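PDB 1HJS: beta-1,4-galactanase, which hydrolyses the beta-1,4-galactosidic linkages of type I arabinogalactans, as a clan GH-A glycoside hydrolase of family 53. Local coordinates for residues S131-R137 and I175-N181; G182-Q188 and S229-M233. One frame throughout, in Å; residues are numbered along the deposited sequence.

Contact 1. Residues S131-R137 and I175-N181; sequences SIGNEIR and IMIHLDN
Ile132 N donates to Met176 O at 2.9 Å, a fairly straight bond with 153° at the hydrogen, and the same carbonyl takes a CA-H...O contact from Ser131. Ser131 and Met176 form a parallel bridge, but beyond Ile132 regular pairing lapses: Ile132 centres an inverse gamma turn and the chain leaves the sheet. Water 2 fills in, giving a proton to Gly133 O and a weaker bond to Ile132 O while accepting from His178 N, its 2.8 Å partner. A second backbone bond, beyond the end of the strand, runs from Ile136 N to His178 O at 3.0 Å. Gly133 adopts backbone angles at which a side chain would jam against the carbonyl O before it.

These are the C-terminal ends of neighbouring strands 129-132 and 174-179 in a (beta/alpha)8 barrel, where clan GH-A enzymes carry the acid/base at the end of strand 4; Glu135, the proton donor, lies just past strand 129-132, next to Asn134. The nucleophile, Glu245, ends strand 240-245, and the side chain of Asn134 touches it.

His178, with CG anti to its backbone N (chi1 172°), lays one ring face under Glu135 N, while CG of Glu135 packs 3.4 Å from CE1 of His178. Both ring nitrogens have partners: water 1 lies 2.9 Å from His178 ND1 and also meets Ser131 OG, whereas NE2 bonds Ser212 OG, the hydroxyl that Glu135 OE2 shares. Asn134 ND2 is satisfied by Ala87 O. At the outer end, Arg137 NH1 forms a salt bridge with Asp180 OD2 at 2.9 Å, weak as a hydrogen bond, while Asp180 N and OD1 are buried without a modelled partner. On the face of strand 174-179 away from His178, the side chains of Ile136 and Ile177 cross at about a right angle, CD1 of Ile136 against CG2 of Ile177.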
# COMPACT_ATOMS: atom_id res chain seq x y z
N SER A 131 3.05 7.47 0.68
CA SER A 131 3.37 6.92 1.98
C SER A 131 4.87 7.05 2.16
O SER A 131 5.64 6.72 1.26
CB SER A 131 2.94 5.45 2.11
OG SER A 131 3.75 4.58 1.32
N ILE A 132 5.28 7.57 3.31
CA ILE A 132 6.70 7.70 3.60
C ILE A 132 7.12 6.43 4.33
O ILE A 132 7.24 6.39 5.56
CB ILE A 132 6.99 8.97 4.45
CG1 ILE A 132 6.02 9.06 5.63
CG2 ILE A 132 6.85 10.20 3.57
CD1 ILE A 132 6.22 10.29 6.49
N GLY A 133 7.33 5.38 3.54
CA GLY A 133 7.73 4.09 4.07
C GLY A 133 6.64 3.05 3.84
O GLY A 133 5.47 3.39 3.63
N ASN A 134 7.02 1.78 3.88
CA ASN A 134 6.06 0.69 3.69
C ASN A 134 6.15 -0.22 4.92
O ASN A 134 7.22 -0.76 5.21
CB ASN A 134 6.40 -0.12 2.43
CG ASN A 134 5.37 -1.21 2.14
OD1 ASN A 134 4.30 -0.93 1.59
ND2 ASN A 134 5.68 -2.44 2.52
N GLU A 135 5.03 -0.36 5.62
CA GLU A 135 4.95 -1.19 6.83
C GLU A 135 6.14 -0.93 7.75
O GLU A 135 6.89 -1.85 8.09
CB GLU A 135 4.89 -2.68 6.46
CG GLU A 135 3.71 -3.04 5.57
CD GLU A 135 3.50 -4.54 5.44
OE1 GLU A 135 4.47 -5.29 5.64
OE2 GLU A 135 2.36 -4.96 5.14
N ILE A 136 6.30 0.32 8.18
CA ILE A 136 7.42 0.69 9.03
C ILE A 136 7.16 0.46 10.52
O ILE A 136 7.61 1.24 11.37
CB ILE A 136 7.82 2.16 8.79
CG1 ILE A 136 6.62 3.09 9.02
CG2 ILE A 136 8.35 2.32 7.37
CD1 ILE A 136 6.98 4.58 8.91
N ARG A 137 6.45 -0.63 10.82
CA ARG A 137 6.11 -0.99 12.20
C ARG A 137 7.35 -1.28 13.05
O ARG A 137 7.31 -1.16 14.28
CB ARG A 137 5.21 -2.22 12.18
CG ARG A 137 4.67 -2.62 13.54
CD ARG A 137 4.39 -4.11 13.53
NE ARG A 137 5.58 -4.88 13.85
CZ ARG A 137 5.77 -6.15 13.51
NH1 ARG A 137 4.86 -6.82 12.82
NH2 ARG A 137 6.88 -6.77 13.91
N ILE A 175 -0.08 12.88 2.84
CA ILE A 175 1.07 12.13 3.33
C ILE A 175 0.61 11.02 4.27
O ILE A 175 -0.11 11.27 5.24
CB ILE A 175 2.07 13.05 4.04
CG1 ILE A 175 2.57 14.11 3.04
CG2 ILE A 175 3.24 12.24 4.58
CD1 ILE A 175 3.44 15.18 3.66
N MET A 176 1.04 9.80 3.98
CA MET A 176 0.63 8.65 4.77
C MET A 176 1.75 7.88 5.45
O MET A 176 2.85 7.75 4.92
CB MET A 176 -0.15 7.67 3.88
CG MET A 176 -0.42 6.32 4.52
SD MET A 176 -1.07 5.14 3.32
CE MET A 176 -2.74 5.72 3.14
N ILE A 177 1.45 7.38 6.65
CA ILE A 177 2.37 6.54 7.40
C ILE A 177 1.65 5.20 7.37
O ILE A 177 0.46 5.11 7.68
CB ILE A 177 2.56 7.02 8.85
CG1 ILE A 177 3.45 8.27 8.85
CG2 ILE A 177 3.20 5.92 9.69
CD1 ILE A 177 3.64 8.90 10.23
N HIS A 178 2.38 4.16 6.97
CA HIS A 178 1.82 2.83 6.81
C HIS A 178 2.44 1.75 7.70
O HIS A 178 3.64 1.50 7.63
CB HIS A 178 1.98 2.43 5.33
CG HIS A 178 1.62 1.01 5.02
ND1 HIS A 178 2.12 0.34 3.92
CD2 HIS A 178 0.81 0.13 5.66
CE1 HIS A 178 1.63 -0.89 3.90
NE2 HIS A 178 0.83 -1.04 4.94
N LEU A 179 1.60 1.13 8.52
CA LEU A 179 2.00 0.05 9.42
C LEU A 179 1.26 -1.23 9.03
O LEU A 179 0.18 -1.17 8.45
CB LEU A 179 1.65 0.42 10.87
CG LEU A 179 2.65 1.22 11.71
CD1 LEU A 179 3.23 2.36 10.92
CD2 LEU A 179 1.96 1.71 12.98
N ASP A 180 1.83 -2.38 9.36
CA ASP A 180 1.18 -3.65 9.05
C ASP A 180 0.18 -4.00 10.16
O ASP A 180 -0.04 -3.20 11.07
CB ASP A 180 2.24 -4.75 8.93
CG ASP A 180 2.87 -5.10 10.26
OD1 ASP A 180 3.11 -4.17 11.07
OD2 ASP A 180 3.14 -6.29 10.50
N ASN A 181 -0.42 -5.18 10.06
CA ASN A 181 -1.38 -5.68 11.05
C ASN A 181 -2.36 -4.63 11.58
O ASN A 181 -2.37 -4.31 12.78
CB ASN A 181 -0.63 -6.32 12.23
CG ASN A 181 0.23 -7.50 11.80
OD1 ASN A 181 -0.06 -8.16 10.80
ND2 ASN A 181 1.28 -7.79 12.57
O HOH W 1 2.19 2.24 1.76
O HOH W 2 4.85 4.79 5.89

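Contact 2. Residues G182-Q188 and S229-M233; sequences GWDWGTQ and SLDNM
The indole of Trp185 overlaps Asn232, whose CB sits 3.3 Å from the centroid of the six-membered ring and only 4° off its normal, a CH-pi contact over the face. Farther along that face, Asn232 ND2 lies 3.5 Å from Trp185 CD1, with the amide plane turned 65° from the ring, so the amide does not lie flat on the indole. Trp185 CG stands anti to the backbone N (chi1 165°), which carries the ring across to helix 223-237; there its CZ3 also meets CG of Met233 at 3.7 Å.

Near CB of Trp185, Ser229 OG donates to Gly182 O at 2.7 Å, the donor tilted out of the carbonyl plane. This bond ties helix 223-237 to the loop leading into helix 185-196, two neighbouring outer helices of the (beta/alpha)8 barrel. Asp184 is the N-cap of the latter: its OD1 accepts weakly from Thr187 N, and its OD2 takes the Thr187 hydroxyl at 2.6 Å from above the carboxylate plane.

Toward the barrel, CE of Met233 comes to 3.6 Å from Gln188 OE1, and both side chains reach Val211 of strand 208-212. Replacing Trp185 with an alanine would probably open a gap over Asn232 CB and deprive Met233 CG of its aromatic neighbour. With a single hydrogen bond and no salt bridge between the segments, the contact between them probably rests mostly on dispersion and close packing, with the Ser229 OG bond to Gly182 O as its one directional link.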
# COMPACT_ATOMS: atom_id res chain seq x y z
N GLY A 182 -3.20 -4.11 10.69
CA GLY A 182 -4.17 -3.10 11.09
C GLY A 182 -5.12 -3.53 12.19
O GLY A 182 -5.71 -2.69 12.86
N TRP A 183 -5.25 -4.84 12.38
CA TRP A 183 -6.14 -5.39 13.41
C TRP A 183 -5.52 -5.32 14.80
O TRP A 183 -6.23 -5.45 15.80
CB TRP A 183 -6.46 -6.85 13.10
CG TRP A 183 -5.23 -7.68 12.88
CD1 TRP A 183 -4.62 -7.93 11.68
CD2 TRP A 183 -4.43 -8.31 13.88
NE1 TRP A 183 -3.48 -8.68 11.88
CE2 TRP A 183 -3.34 -8.93 13.22
CE3 TRP A 183 -4.51 -8.42 15.27
CZ2 TRP A 183 -2.35 -9.65 13.90
CZ3 TRP A 183 -3.53 -9.13 15.96
CH2 TRP A 183 -2.46 -9.74 15.26
N ASP A 184 -4.21 -5.13 14.86
CA ASP A 184 -3.48 -5.09 16.13
C ASP A 184 -3.41 -3.69 16.73
O ASP A 184 -2.42 -2.98 16.56
CB ASP A 184 -2.06 -5.63 15.90
CG ASP A 184 -1.29 -5.81 17.20
OD1 ASP A 184 -1.80 -5.44 18.27
OD2 ASP A 184 -0.16 -6.34 17.13
N TRP A 185 -4.46 -3.30 17.45
CA TRP A 185 -4.52 -1.98 18.08
C TRP A 185 -3.33 -1.74 19.01
O TRP A 185 -2.72 -0.66 18.98
CB TRP A 185 -5.82 -1.82 18.88
CG TRP A 185 -5.82 -0.66 19.84
CD1 TRP A 185 -6.01 -0.73 21.20
CD2 TRP A 185 -5.60 0.72 19.53
NE1 TRP A 185 -5.92 0.53 21.75
CE2 TRP A 185 -5.67 1.44 20.75
CE3 TRP A 185 -5.35 1.42 18.34
CZ2 TRP A 185 -5.50 2.83 20.81
CZ3 TRP A 185 -5.18 2.81 18.41
CH2 TRP A 185 -5.26 3.49 19.63
N GLY A 186 -2.99 -2.73 19.83
CA GLY A 186 -1.87 -2.58 20.74
C GLY A 186 -0.61 -2.09 20.06
O GLY A 186 0.07 -1.19 20.56
N THR A 187 -0.30 -2.68 18.91
CA THR A 187 0.90 -2.29 18.18
C THR A 187 0.76 -0.93 17.51
O THR A 187 1.69 -0.13 17.53
CB THR A 187 1.27 -3.37 17.14
OG1 THR A 187 1.59 -4.59 17.83
CG2 THR A 187 2.48 -2.93 16.32
N GLN A 188 -0.40 -0.67 16.90
CA GLN A 188 -0.62 0.62 16.26
C GLN A 188 -0.43 1.72 17.31
O GLN A 188 0.28 2.70 17.09
CB GLN A 188 -2.05 0.72 15.70
CG GLN A 188 -2.42 -0.28 14.61
CD GLN A 188 -1.66 -0.07 13.31
OE1 GLN A 188 -1.47 1.06 12.86
NE2 GLN A 188 -1.23 -1.17 12.69
N SER A 229 -9.74 -1.69 16.14
CA SER A 229 -8.44 -1.02 16.00
C SER A 229 -8.58 0.29 15.23
O SER A 229 -8.12 1.34 15.68
CB SER A 229 -7.44 -1.94 15.29
OG SER A 229 -6.17 -1.33 15.19
N LEU A 230 -9.21 0.24 14.06
CA LEU A 230 -9.37 1.45 13.25
C LEU A 230 -10.17 2.50 14.02
O LEU A 230 -9.81 3.68 14.00
CB LEU A 230 -10.06 1.11 11.92
CG LEU A 230 -9.30 0.14 11.01
CD1 LEU A 230 -10.01 0.04 9.66
CD2 LEU A 230 -7.87 0.62 10.81
N ASP A 231 -11.23 2.09 14.70
CA ASP A 231 -12.03 3.03 15.49
C ASP A 231 -11.14 3.73 16.52
O ASP A 231 -11.23 4.93 16.71
CB ASP A 231 -13.16 2.30 16.21
CG ASP A 231 -14.46 2.24 15.41
OD1 ASP A 231 -14.52 2.79 14.28
OD2 ASP A 231 -15.44 1.65 15.92
N ASN A 232 -10.29 2.95 17.18
CA ASN A 232 -9.40 3.51 18.20
C ASN A 232 -8.39 4.47 17.60
O ASN A 232 -8.09 5.52 18.19
CB ASN A 232 -8.67 2.38 18.94
CG ASN A 232 -9.61 1.56 19.81
OD1 ASN A 232 -10.73 1.99 20.10
ND2 ASN A 232 -9.15 0.40 20.25
N MET A 233 -7.85 4.12 16.44
CA MET A 233 -6.88 4.98 15.76
C MET A 233 -7.55 6.30 15.38
O MET A 233 -6.96 7.37 15.53
CB MET A 233 -6.36 4.29 14.50
CG MET A 233 -5.53 3.05 14.77
SD MET A 233 -5.20 2.09 13.27
CE MET A 233 -4.21 3.28 12.33

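Contact 1 is core and contact 2 more peripheral: their centres lie about 8 and 17 Å from the centre of the chain. They follow in series, strand 174-179 of contact 1 running through 180-184 into helix 185-196 of contact 2. Contact 1 joins adjacent barrel strands at the catalytic end, with backbone bonds, bound waters and a salt bridge; contact 2 joins outer helices, chiefly through an aromatic face and one hydroxyl bond. They also touch directly. Gln188 NE2 lies 2.9 Å from Asp180 O, its OE1 lies 3.5 Å from Leu179 CD2, and Thr187 CG2 meets Arg137 CG at 3.6 Å, so the first turn of helix 185-196 packs against both segments of contact 1.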